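Local coordinates for 5' nucleotidase family protein (Staphylococcus aureus subsp. aureus, PDB 4Q7F) that is a putative 5'-nucleotidase family protein that joins a calcineurin-like phosphoesterase domain, holding manganese and magnesium ions, to a C-terminal domain, at residues 391-396 and 489-494; 272-277 and 287-292; 319-324 and 508-513; 134-139 and 180-185. One frame throughout, in Å; residues are numbered along the deposited sequence. Where two conformers were deposited one is given.

Contacts 1, 2 and 4 pair antiparallel strands, each at the edge of its sheet, whereas contact 3 sets a strand against a helix with no hydrogen bond across it. All four are partly buried; contact 4 has no fully exposed residue among those that touch, whereas contact 1 pairs a mostly buried strand with a largely exposed outer one. Contact 2, a hairpin, adds salt-bridge and water chemistry on one face, contact 4 a hydrogen bond from a side-chain amide and an aromatic pair, and contact 1 little beyond aliphatic groups. Contacts 1 and 3 use consecutive elements, strand 493-497 and helix 501-511; contacts 2 and 3 lie on opposite sides of the chain's centre.

Contact 1 (391-396 and 489-494)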
loop_
_atom_site.group_PDB
_atom_site.type_symbol
_atom_site.label_atom_id
_atom_site.label_comp_id
_atom_site.label_asym_id
_atom_site.label_seq_id
_atom_site.Cartn_x
_atom_site.Cartn_y
_atom_site.Cartn_z
ATOM N N LYS A 391 18.478 6.840 0.668
ATOM C CA LYS A 391 19.171 7.785 1.473
ATOM C C LYS A 391 20.249 7.096 2.282
ATOM O O LYS A 391 20.037 5.983 2.809
ATOM C CB LYS A 391 18.207 8.538 2.385
ATOM C CG LYS A 391 17.431 9.646 1.670
ATOM C CD LYS A 391 16.572 10.432 2.637
ATOM C CE LYS A 391 16.059 11.715 2.009
ATOM N NZ LYS A 391 15.263 11.452 0.765
ATOM N N VAL A 392 21.416 7.724 2.330
ATOM C CA VAL A 392 22.502 7.224 3.187
ATOM C C VAL A 392 22.397 8.023 4.463
ATOM O O VAL A 392 22.373 9.238 4.433
ATOM C CB VAL A 392 23.888 7.344 2.570
ATOM C CG1 VAL A 392 24.926 6.775 3.538
ATOM C CG2 VAL A 392 23.937 6.577 1.273
ATOM N N LEU A 393 22.276 7.313 5.574
ATOM C CA LEU A 393 22.109 7.923 6.875
ATOM C C LEU A 393 23.258 7.608 7.786
ATOM O O LEU A 393 23.780 6.525 7.739
ATOM C CB LEU A 393 20.844 7.350 7.527
ATOM C CG LEU A 393 19.564 7.568 6.721
ATOM C CD1 LEU A 393 18.381 7.023 7.532
ATOM C CD2 LEU A 393 19.396 9.029 6.399
ATOM N N ALA A 394 23.600 8.565 8.642
ATOM C CA ALA A 394 24.654 8.407 9.627
ATOM C C ALA A 394 23.988 7.974 10.913
ATOM O O ALA A 394 23.123 8.697 11.453
ATOM C CB ALA A 394 25.383 9.721 9.812
ATOM N N VAL A 395 24.378 6.790 11.379
ATOM C CA VAL A 395 23.813 6.194 12.584
ATOM C C VAL A 395 24.911 5.601 13.477
ATOM O O VAL A 395 25.941 5.125 12.993
ATOM C CB VAL A 395 22.785 5.081 12.237
ATOM C CG1 VAL A 395 21.579 5.644 11.457
ATOM C CG2 VAL A 395 23.425 3.961 11.417
ATOM N N SER A 396 24.691 5.627 14.779
ATOM C CA SER A 396 25.640 4.994 15.690
ATOM C C SER A 396 25.515 3.484 15.518
ATOM O O SER A 396 24.528 2.998 14.960
ATOM C CB SER A 396 25.319 5.359 17.124
ATOM O OG SER A 396 24.056 4.881 17.484
ATOM N N ILE A 489 14.586 8.183 11.819
ATOM C CA ILE A 489 14.007 9.527 11.679
ATOM C C ILE A 489 14.982 10.608 12.106
ATOM O O ILE A 489 15.604 10.538 13.190
ATOM C CB ILE A 489 12.658 9.647 12.436
ATOM C CG1 ILE A 489 11.617 8.722 11.783
ATOM C CG2 ILE A 489 12.158 11.087 12.426
ATOM C CD1 ILE A 489 10.322 8.574 12.564
ATOM N N ASP A 490 15.138 11.605 11.242
ATOM C CA ASP A 490 16.065 12.708 11.534
ATOM C C ASP A 490 17.552 12.298 11.661
ATOM O O ASP A 490 18.321 13.058 12.222
ATOM C CB ASP A 490 15.646 13.450 12.825
ATOM C CG ASP A 490 14.309 14.180 12.693
ATOM O OD1 ASP A 490 13.815 14.374 11.561
ATOM O OD2 ASP A 490 13.769 14.596 13.740
ATOM N N ALA A 491 17.957 11.113 11.189
ATOM C CA ALA A 491 19.379 10.749 11.221
ATOM C C ALA A 491 20.015 11.650 10.148
ATOM O O ALA A 491 19.387 11.918 9.117
ATOM C CB ALA A 491 19.600 9.277 10.890
ATOM N N PRO A 492 21.233 12.153 10.391
ATOM C CA PRO A 492 21.817 13.058 9.375
ATOM C C PRO A 492 21.865 12.398 8.013
ATOM O O PRO A 492 22.159 11.209 7.933
ATOM C CB PRO A 492 23.211 13.344 9.943
ATOM C CG PRO A 492 22.998 13.267 11.423
ATOM C CD PRO A 492 22.048 12.120 11.621
ATOM N N VAL A 493 21.509 13.137 6.957
ATOM C CA VAL A 493 21.494 12.573 5.606
ATOM C C VAL A 493 22.825 12.832 4.904
ATOM O O VAL A 493 23.168 13.962 4.531
ATOM C CB VAL A 493 20.316 13.106 4.747
ATOM C CG1 VAL A 493 20.282 12.390 3.402
ATOM C CG2 VAL A 493 19.002 12.905 5.471
ATOM N N VAL A 494 23.571 11.756 4.736
ATOM C CA VAL A 494 24.896 11.801 4.145
ATOM C C VAL A 494 24.833 11.878 2.638
ATOM O O VAL A 494 25.719 12.446 1.999
ATOM C CB VAL A 494 25.653 10.539 4.521
ATOM C CG1 VAL A 494 27.013 10.476 3.832
ATOM C CG2 VAL A 494 25.759 10.445 6.028
#
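The carbonyl oxygen of Pro-492 is met twice by strand 391-396. Ala-394 N donates to Pro-492 O at 3.1 Å, in the carbonyl plane and almost straight (163° at the hydrogen), while Leu-393 CA adds a CA-H...O contact to the same oxygen at 3.5 Å. A second hydrogen bond runs in the other direction: Val-494 N reaches Val-392 O at 2.8 Å, more bent (144°) and tilted from the carbonyl plane. Between these two bonds sit Leu-393 and Val-493, an antiparallel non-hydrogen-bonded pair.

Their side chains share one face of the sheet. Leu-393 CG lies opposite its carbonyl carbon (chi1 -59°), which carries Leu-393 CD2 to Val-493 CG2 at 4.0 Å. Separately, Leu-393 CB meets Ala-491 CB at 4.1 Å. Val-494, at the corner, spans two neighbours: its CG2 branch packs on Ala-394 CB at 3.9 Å and its CB on Val-392 CG1 at 4.0 Å, the two valines crossing at a slant. Ala-491 CB also rests 3.6 Å from Ala-394 O, just before the chain swings into the pairing.

Strand 390-396 bonds on its other side to Val-474, Ile-472 and Tyr-470. The short pairing with 493-494, where the chain then turns a corner, thus adds an outermost strand to the mixed five-stranded sheet of the C-terminal domain.

Contact 2 (272-277 and 287-292)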
loop_
_atom_site.group_PDB
_atom_site.type_symbol
_atom_site.label_atom_id
_atom_site.label_comp_id
_atom_site.label_asym_id
_atom_site.label_seq_id
_atom_site.Cartn_x
_atom_site.Cartn_y
_atom_site.Cartn_z
ATOM N N GLY A 272 -17.631 -4.000 -2.432
ATOM C CA GLY A 272 -18.480 -3.867 -1.254
ATOM C C GLY A 272 -19.827 -3.340 -1.697
ATOM O O GLY A 272 -19.883 -2.446 -2.544
ATOM N N ARG A 273 -20.905 -3.909 -1.159
ATOM C CA ARG A 273 -22.263 -3.442 -1.488
ATOM C C ARG A 273 -23.038 -3.270 -0.195
ATOM O O ARG A 273 -23.126 -4.198 0.601
ATOM C CB ARG A 273 -23.012 -4.407 -2.391
ATOM C CG ARG A 273 -24.378 -3.882 -2.829
ATOM C CD ARG A 273 -25.152 -4.913 -3.623
ATOM N NE ARG A 273 -25.689 -5.995 -2.783
ATOM C CZ ARG A 273 -26.149 -7.154 -3.248
ATOM N NH1 ARG A 273 -26.138 -7.421 -4.548
ATOM N NH2 ARG A 273 -26.644 -8.057 -2.417
ATOM N N VAL A 274 -23.544 -2.062 0.027
ATOM C CA VAL A 274 -24.365 -1.785 1.185
ATOM C C VAL A 274 -25.672 -1.263 0.649
ATOM O O VAL A 274 -25.672 -0.332 -0.147
ATOM C CB VAL A 274 -23.717 -0.751 2.106
ATOM C CG1 VAL A 274 -24.663 -0.380 3.238
ATOM C CG2 VAL A 274 -22.415 -1.314 2.668
ATOM N N VAL A 275 -26.778 -1.876 1.072
ATOM C CA VAL A 275 -28.090 -1.476 0.634
ATOM C C VAL A 275 -28.875 -0.910 1.799
ATOM O O VAL A 275 -28.896 -1.472 2.911
ATOM C CB VAL A 275 -28.900 -2.659 0.049
ATOM C CG1 VAL A 275 -30.267 -2.187 -0.437
ATOM C CG2 VAL A 275 -28.133 -3.335 -1.075
ATOM N N LEU A 276 -29.509 0.222 1.540
ATOM C CA LEU A 276 -30.370 0.838 2.512
ATOM C C LEU A 276 -31.773 0.799 1.918
ATOM O O LEU A 276 -31.924 0.926 0.697
ATOM C CB LEU A 276 -29.950 2.272 2.774
ATOM C CG LEU A 276 -28.549 2.620 3.225
ATOM C CD1 LEU A 276 -28.557 4.099 3.590
ATOM C CD2 LEU A 276 -28.046 1.786 4.399
ATOM N N SER A 277 -32.794 0.569 2.754
ATOM C CA SER A 277 -34.192 0.551 2.275
ATOM C C SER A 277 -35.131 1.186 3.299
ATOM O O SER A 277 -34.850 1.194 4.496
ATOM C CB SER A 277 -34.671 -0.868 1.895
ATOM O OG SER A 277 -34.616 -1.768 2.992
ATOM N N GLU A 287 -30.233 -2.549 5.053
ATOM C CA GLU A 287 -30.867 -3.793 4.686
ATOM C C GLU A 287 -29.810 -4.874 4.594
ATOM O O GLU A 287 -29.954 -5.932 5.184
ATOM C CB GLU A 287 -31.605 -3.640 3.356
ATOM C CG GLU A 287 -32.089 -4.938 2.740
ATOM C CD GLU A 287 -32.961 -4.716 1.515
ATOM O OE1 GLU A 287 -33.986 -4.018 1.636
ATOM O OE2 GLU A 287 -32.645 -5.272 0.444
ATOM N N SER A 288 -28.735 -4.597 3.864
ATOM C CA SER A 288 -27.658 -5.564 3.683
ATOM C C SER A 288 -26.289 -4.895 3.559
ATOM O O SER A 288 -26.176 -3.727 3.186
ATOM C CB SER A 288 -27.925 -6.413 2.431
ATOM O OG SER A 288 -27.916 -5.608 1.269
ATOM N N CYS A 289 -25.251 -5.669 3.866
ATOM C CA CYS A 289 -23.866 -5.216 3.810
ATOM C C CYS A 289 -22.977 -6.440 3.536
ATOM O O CYS A 289 -22.801 -7.301 4.416
ATOM C CB CYS A 289 -23.503 -4.557 5.134
ATOM S SG CYS A 289 -21.747 -4.229 5.343
ATOM N N GLU A 290 -22.404 -6.516 2.332
ATOM C CA GLU A 290 -21.639 -7.692 1.958
ATOM C C GLU A 290 -20.602 -7.392 0.905
ATOM O O GLU A 290 -20.530 -6.270 0.399
ATOM C CB GLU A 290 -22.607 -8.752 1.435
ATOM C CG GLU A 290 -23.283 -8.408 0.116
ATOM C CD GLU A 290 -24.587 -9.164 -0.100
ATOM O OE1 GLU A 290 -25.599 -8.824 0.562
ATOM O OE2 GLU A 290 -24.611 -10.071 -0.962
ATOM N N LEU A 291 -19.780 -8.392 0.601
ATOM C CA LEU A 291 -18.787 -8.273 -0.451
ATOM C C LEU A 291 -19.271 -9.150 -1.553
ATOM O O LEU A 291 -19.656 -10.274 -1.311
ATOM C CB LEU A 291 -17.400 -8.764 -0.017
ATOM C CG LEU A 291 -16.729 -8.056 1.154
ATOM C CD1 LEU A 291 -15.338 -8.672 1.386
ATOM C CD2 LEU A 291 -16.632 -6.550 0.941
ATOM N N LEU A 292 -19.275 -8.628 -2.766
ATOM C CA LEU A 292 -19.671 -9.385 -3.911
ATOM C C LEU A 292 -18.402 -9.922 -4.553
ATOM O O LEU A 292 -17.461 -9.157 -4.756
ATOM C CB LEU A 292 -20.346 -8.467 -4.914
ATOM C CG LEU A 292 -21.563 -7.688 -4.460
ATOM C CD1 LEU A 292 -22.080 -6.874 -5.636
ATOM C CD2 LEU A 292 -22.661 -8.606 -3.938
HETATM O O HOH W 1 -25.627 -5.876 0.263
#
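A classic beta bulge interrupts the hairpin of strands 270-278 and 284-293, with Glu-287 and Ser-288 both facing Val-275. Glu-287 N (2.7 Å) and Ser-288 N (3.3 Å) both donate to Val-275 O, from the same face of its carbonyl plane. Beyond the bulge Arg-273 and Glu-290 exchange two nearly straight backbone bonds.

Arg-273 leaves with CG opposite the backbone N and bends at chi3 (74°), bringing its guanidinium beside Glu-290. Arg-273 NH2 lies 3.2 Å from Glu-290 OE2, but the oxygen stands well out of the guanidinium plane, the groups turned by 55°, so this salt bridge rests on charge alone. A water links the two residues: it accepts from Arg-273 NE (3.0 Å), in the guanidinium plane, and donates to Arg-273 O and Glu-290 OE1. Arg-273 NH1 has a salt bridge to Asp-58, and Leu-292 CD2 lies over one guanidinium face, 3.7 Å from NH1.

Near the bulge, Ser-277 OG donates to Glu-287 OE1 at 2.7 Å, on the anti side. The opposite face is apolar, Val-274 CG2 touching Cys-289 SG at 4.0 Å, with both packed against strand 259-264. A bulged antiparallel hairpin thus edges a mixed five-stranded sheet.

Contact 3 (319-324 and 508-513); sequences YEITTL and FLSNNN
Apolar packing carries this contact, and Leu-509 of helix 501-511 is at its middle, touching three residues of segment 319-324. The tightest of these approaches is between methyl groups, Leu-324 CD2 against Leu-509 CD2 at 3.6 Å, the two leucines crossing at about a right angle. The other methyl of the fork, Leu-509 CD1, meets Ile-321 CG2 at 4.1 Å, again with the side chains crosswise. Between them Thr-322 turns its methyl to the helix: with OG1 opposite the backbone N (chi1 -169°), CG2 comes within 4.0 Å of Leu-509 CB and equally close to Leu-509 CD2. Both branches of one leucine are therefore engaged, along with its root.

Polar groups keep to their own segments or look elsewhere. No hydrogen bond crosses the contact. Ser-510 OG, bonded to Ile-506 O one helical turn back, stands beside Ile-321 CG2 at 4.5 Å. Thr-323 OG1 makes a weak bond to Glu-320 OE2, on the side of the strand turned from the helix.

Backbone pairing supplies the platform. Ile-321 and Thr-322 both face Val-375 in a classic beta bulge, and Val-375 also touches Leu-509, as do Phe-371 and Phe-346. The arrangement is a helix end packed through one leucine onto a bulged two-stranded antiparallel sheet.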
loop_
_atom_site.group_PDB
_atom_site.type_symbol
_atom_site.label_atom_id
_atom_site.label_comp_id
_atom_site.label_asym_id
_atom_site.label_seq_id
_atom_site.Cartn_x
_atom_site.Cartn_y
_atom_site.Cartn_z
ATOM N N TYR A 319 10.350 -6.076 -22.442
ATOM C CA TYR A 319 11.606 -5.490 -22.879
ATOM C C TYR A 319 12.744 -6.111 -22.089
ATOM O O TYR A 319 12.709 -6.133 -20.865
ATOM C CB TYR A 319 11.611 -3.965 -22.709
ATOM C CG TYR A 319 12.934 -3.350 -23.096
ATOM C CD1 TYR A 319 13.227 -3.065 -24.425
ATOM C CD2 TYR A 319 13.908 -3.087 -22.136
ATOM C CE1 TYR A 319 14.455 -2.519 -24.789
ATOM C CE2 TYR A 319 15.132 -2.536 -22.486
ATOM C CZ TYR A 319 15.399 -2.253 -23.812
ATOM O OH TYR A 319 16.612 -1.711 -24.155
ATOM N N GLU A 320 13.735 -6.626 -22.805
ATOM C CA GLU A 320 14.870 -7.279 -22.170
ATOM C C GLU A 320 15.905 -6.283 -21.641
ATOM O O GLU A 320 16.434 -5.460 -22.388
ATOM C CB GLU A 320 15.514 -8.268 -23.150
ATOM C CG GLU A 320 16.741 -8.956 -22.582
ATOM C CD GLU A 320 17.259 -10.081 -23.455
ATOM O OE1 GLU A 320 16.448 -10.772 -24.119
ATOM O OE2 GLU A 320 18.489 -10.292 -23.438
ATOM N N ILE A 321 16.187 -6.369 -20.343
ATOM C CA ILE A 321 17.155 -5.500 -19.701
ATOM C C ILE A 321 18.562 -6.058 -19.946
ATOM O O ILE A 321 19.440 -5.352 -20.446
ATOM C CB ILE A 321 16.911 -5.402 -18.177
ATOM C CG1 ILE A 321 15.449 -5.007 -17.873
ATOM C CG2 ILE A 321 17.889 -4.421 -17.552
ATOM C CD1 ILE A 321 15.083 -3.607 -18.315
ATOM N N THR A 322 18.761 -7.325 -19.585
ATOM C CA THR A 322 20.040 -7.994 -19.789
ATOM C C THR A 322 19.849 -9.498 -19.672
ATOM O O THR A 322 18.740 -9.980 -19.360
ATOM C CB THR A 322 21.117 -7.546 -18.753
ATOM O OG1 THR A 322 22.405 -8.032 -19.145
ATOM C CG2 THR A 322 20.808 -8.066 -17.351
ATOM N N THR A 323 20.927 -10.221 -19.959
ATOM C CA THR A 323 20.989 -11.665 -19.796
ATOM C C THR A 323 22.160 -11.920 -18.851
ATOM O O THR A 323 23.277 -11.554 -19.151
ATOM C CB THR A 323 21.234 -12.394 -21.118
ATOM O OG1 THR A 323 20.158 -12.117 -22.021
ATOM C CG2 THR A 323 21.314 -13.902 -20.890
ATOM N N LEU A 324 21.890 -12.531 -17.708
ATOM C CA LEU A 324 22.908 -12.813 -16.706
ATOM C C LEU A 324 23.520 -14.179 -16.974
ATOM O O LEU A 324 22.888 -15.020 -17.599
ATOM C CB LEU A 324 22.262 -12.831 -15.323
ATOM C CG LEU A 324 21.363 -11.642 -14.987
ATOM C CD1 LEU A 324 20.698 -11.866 -13.644
ATOM C CD2 LEU A 324 22.140 -10.339 -14.988
ATOM N N PHE A 508 22.559 -0.881 -12.579
ATOM C CA PHE A 508 23.574 -1.839 -12.170
ATOM C C PHE A 508 23.660 -2.977 -13.182
ATOM O O PHE A 508 24.750 -3.331 -13.643
ATOM C CB PHE A 508 23.284 -2.402 -10.782
ATOM C CG PHE A 508 24.368 -3.306 -10.271
ATOM C CD1 PHE A 508 24.391 -4.646 -10.620
ATOM C CD2 PHE A 508 25.380 -2.813 -9.460
ATOM C CE1 PHE A 508 25.398 -5.480 -10.163
ATOM C CE2 PHE A 508 26.387 -3.644 -8.991
ATOM C CZ PHE A 508 26.401 -4.980 -9.347
ATOM N N LEU A 509 22.508 -3.539 -13.536
ATOM C CA LEU A 509 22.456 -4.631 -14.507
ATOM C C LEU A 509 23.101 -4.269 -15.844
ATOM O O LEU A 509 23.785 -5.091 -16.447
ATOM C CB LEU A 509 21.012 -5.073 -14.740
ATOM C CG LEU A 509 20.354 -5.887 -13.626
ATOM C CD1 LEU A 509 18.878 -6.087 -13.929
ATOM C CD2 LEU A 509 21.057 -7.227 -13.460
ATOM N N SER A 510 22.896 -3.035 -16.287
ATOM C CA SER A 510 23.429 -2.584 -17.567
ATOM C C SER A 510 24.931 -2.299 -17.557
ATOM O O SER A 510 25.574 -2.383 -18.599
ATOM C CB SER A 510 22.679 -1.328 -18.035
ATOM O OG SER A 510 21.291 -1.587 -18.172
ATOM N N ASN A 511 25.483 -1.973 -16.387
ATOM C CA ASN A 511 26.902 -1.608 -16.253
ATOM C C ASN A 511 27.871 -2.714 -15.827
ATOM O O ASN A 511 29.076 -2.550 -15.981
ATOM C CB ASN A 511 27.040 -0.455 -15.256
ATOM C CG ASN A 511 26.217 0.756 -15.643
ATOM O OD1 ASN A 511 25.851 0.933 -16.801
ATOM N ND2 ASN A 511 25.918 1.598 -14.664
ATOM N N ASN A 512 27.370 -3.814 -15.269
ATOM C CA ASN A 512 28.249 -4.917 -14.865
ATOM C C ASN A 512 27.877 -6.193 -15.614
ATOM O O ASN A 512 27.063 -6.990 -15.147
ATOM C CB ASN A 512 28.205 -5.149 -13.355
ATOM C CG ASN A 512 29.253 -6.150 -12.893
ATOM O OD1 ASN A 512 30.074 -6.618 -13.685
ATOM N ND2 ASN A 512 29.235 -6.476 -11.608
ATOM N N ASN A 513 28.490 -6.369 -16.779
ATOM C CA ASN A 513 28.230 -7.524 -17.652
ATOM C C ASN A 513 28.592 -8.895 -17.057
ATOM O O ASN A 513 27.782 -9.826 -17.107
ATOM C CB ASN A 513 28.968 -7.330 -18.988
ATOM C CG ASN A 513 28.569 -8.352 -20.040
ATOM O OD1 ASN A 513 27.488 -8.937 -19.979
ATOM N ND2 ASN A 513 29.434 -8.548 -21.028
#

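Contact 4 (134-139 and 180-185)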
loop_
_atom_site.group_PDB
_atom_site.type_symbol
_atom_site.label_atom_id
_atom_site.label_comp_id
_atom_site.label_asym_id
_atom_site.label_seq_id
_atom_site.Cartn_x
_atom_site.Cartn_y
_atom_site.Cartn_z
ATOM N N ASN A 134 -9.602 15.745 5.970
ATOM C CA ASN A 134 -8.553 15.871 6.979
ATOM C C ASN A 134 -7.116 16.105 6.500
ATOM O O ASN A 134 -6.166 16.010 7.290
ATOM C CB ASN A 134 -8.621 14.670 7.921
ATOM C CG ASN A 134 -8.209 13.382 7.256
ATOM O OD1 ASN A 134 -8.486 13.165 6.088
ATOM N ND2 ASN A 134 -7.527 12.523 8.001
ATOM N N ILE A 135 -6.934 16.412 5.222
ATOM C CA ILE A 135 -5.605 16.723 4.701
ATOM C C ILE A 135 -5.686 18.138 4.193
ATOM O O ILE A 135 -6.450 18.439 3.251
ATOM C CB ILE A 135 -5.153 15.795 3.563
ATOM C CG1 ILE A 135 -4.987 14.371 4.078
ATOM C CG2 ILE A 135 -3.838 16.288 2.971
ATOM C CD1 ILE A 135 -4.486 13.379 3.046
ATOM N N TYR A 136 -4.930 19.023 4.829
ATOM C CA TYR A 136 -4.925 20.432 4.455
ATOM C C TYR A 136 -3.687 20.831 3.684
ATOM O O TYR A 136 -2.566 20.331 3.943
ATOM C CB TYR A 136 -5.030 21.308 5.707
ATOM C CG TYR A 136 -6.427 21.499 6.255
ATOM C CD1 TYR A 136 -7.201 20.421 6.679
ATOM C CD2 TYR A 136 -6.955 22.778 6.406
ATOM C CE1 TYR A 136 -8.482 20.614 7.194
ATOM C CE2 TYR A 136 -8.218 22.979 6.937
ATOM C CZ TYR A 136 -8.977 21.899 7.328
ATOM O OH TYR A 136 -10.240 22.128 7.850
ATOM N N GLU A 137 -3.890 21.730 2.736
ATOM C CA GLU A 137 -2.804 22.326 1.989
ATOM C C GLU A 137 -2.879 23.803 2.386
ATOM O O GLU A 137 -3.842 24.503 2.049
ATOM C CB GLU A 137 -3.001 22.148 0.503
ATOM C CG GLU A 137 -1.871 22.738 -0.313
ATOM C CD GLU A 137 -2.157 22.733 -1.798
ATOM O OE1 GLU A 137 -3.329 22.854 -2.205
ATOM O OE2 GLU A 137 -1.195 22.656 -2.565
ATOM N N ASN A 138 -1.872 24.268 3.113
ATOM C CA ASN A 138 -1.867 25.617 3.645
ATOM C C ASN A 138 -3.061 25.753 4.614
ATOM O O ASN A 138 -3.175 24.946 5.549
ATOM C CB ASN A 138 -1.812 26.684 2.532
ATOM C CG ASN A 138 -0.512 26.629 1.737
ATOM O OD1 ASN A 138 0.532 26.200 2.243
ATOM N ND2 ASN A 138 -0.566 27.078 0.494
ATOM N N ASP A 139 -3.961 26.699 4.378
ATOM C CA ASP A 139 -5.066 26.914 5.308
ATOM C C ASP A 139 -6.442 26.456 4.804
ATOM O O ASP A 139 -7.464 27.025 5.169
ATOM C CB ASP A 139 -5.076 28.394 5.743
ATOM C CG ASP A 139 -3.775 28.806 6.431
ATOM O OD1 ASP A 139 -3.079 27.931 6.991
ATOM O OD2 ASP A 139 -3.450 30.008 6.421
ATOM N N THR A 180 -0.726 19.330 5.736
ATOM C CA THR A 180 -0.975 19.062 7.138
ATOM C C THR A 180 -1.987 17.912 7.208
ATOM O O THR A 180 -3.059 17.988 6.584
ATOM C CB THR A 180 -1.551 20.302 7.818
ATOM O OG1 THR A 180 -0.649 21.393 7.609
ATOM C CG2 THR A 180 -1.744 20.067 9.313
ATOM N N PHE A 181 -1.645 16.865 7.960
ATOM C CA PHE A 181 -2.490 15.680 8.106
ATOM C C PHE A 181 -3.135 15.621 9.474
ATOM O O PHE A 181 -2.455 15.448 10.478
ATOM C CB PHE A 181 -1.659 14.416 7.882
ATOM C CG PHE A 181 -0.918 14.428 6.592
ATOM C CD1 PHE A 181 0.310 15.077 6.495
ATOM C CD2 PHE A 181 -1.447 13.837 5.468
ATOM C CE1 PHE A 181 0.989 15.128 5.287
ATOM C CE2 PHE A 181 -0.776 13.885 4.260
ATOM C CZ PHE A 181 0.445 14.524 4.171
ATOM N N HIS A 182 -4.454 15.725 9.525
ATOM C CA HIS A 182 -5.138 15.688 10.811
ATOM C C HIS A 182 -5.746 14.316 11.110
ATOM O O HIS A 182 -6.108 13.560 10.199
ATOM C CB HIS A 182 -6.239 16.755 10.841
ATOM C CG HIS A 182 -5.736 18.145 10.618
ATOM N ND1 HIS A 182 -5.337 18.968 11.647
ATOM C CD2 HIS A 182 -5.579 18.863 9.482
ATOM C CE1 HIS A 182 -4.938 20.128 11.155
ATOM N NE2 HIS A 182 -5.081 20.091 9.843
ATOM N N SER A 183 -5.833 13.993 12.399
ATOM C CA SER A 183 -6.468 12.756 12.846
ATOM C C SER A 183 -7.863 12.596 12.221
ATOM O O SER A 183 -8.675 13.521 12.290
ATOM C CB SER A 183 -6.636 12.797 14.358
ATOM O OG SER A 183 -7.572 11.823 14.782
ATOM N N ALA A 184 -8.138 11.429 11.640
ATOM C CA ALA A 184 -9.443 11.153 11.042
ATOM C C ALA A 184 -10.501 11.126 12.132
ATOM O O ALA A 184 -11.623 11.559 11.916
ATOM C CB ALA A 184 -9.433 9.839 10.282
ATOM N N PHE A 185 -10.133 10.643 13.310
ATOM C CA PHE A 185 -11.058 10.614 14.433
ATOM C C PHE A 185 -11.487 12.024 14.825
ATOM O O PHE A 185 -12.679 12.285 15.049
ATOM C CB PHE A 185 -10.405 9.948 15.650
ATOM C CG PHE A 185 -11.282 9.925 16.871
ATOM C CD1 PHE A 185 -11.439 11.057 17.646
ATOM C CD2 PHE A 185 -11.947 8.770 17.244
ATOM C CE1 PHE A 185 -12.253 11.047 18.764
ATOM C CE2 PHE A 185 -12.753 8.748 18.369
ATOM C CZ PHE A 185 -12.908 9.889 19.129
#
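Tyr-136 and Thr-180 exchange two hydrogen bonds, Tyr-136 N to Thr-180 O and Thr-180 N to Tyr-136 O, both 2.8 Å, as an antiparallel hydrogen-bonded pair. Two more link Asn-134 and His-182: His-182 N donates almost straight (172°) to Asn-134 O, and Asn-134 ND2 returns a more bent bond (147°) of 2.8 Å to His-182 O. Asn-134 CG sits between its backbone N and carbonyl carbon, which turns the amide toward His-182 O where the ladder ends. The same nitrogen donates to Thr-163 O, so the two acceptors, with a further bond at OD1, should restrict the amide's rotation.

The His-182 ring turns its edge to the face of Tyr-136 in an offset edge-to-face pair, planes at 75°; Tyr-136 CD1 and His-182 CD2 approach to 3.6 Å. Asn-134 O lies in the plane of the imidazole, at its edge. On the other face Ile-135 CG1 slants against Phe-181 CD2 at 3.8 Å.

Strand 135-137 is the middle of a three-stranded antiparallel sheet, bonding to Leu-142 on its other side. Through the N-cap Ser-183, whose OG also bonds to Glu-228, strand 179-181 leads into helix 184-198, whose start packs on helix 229-236.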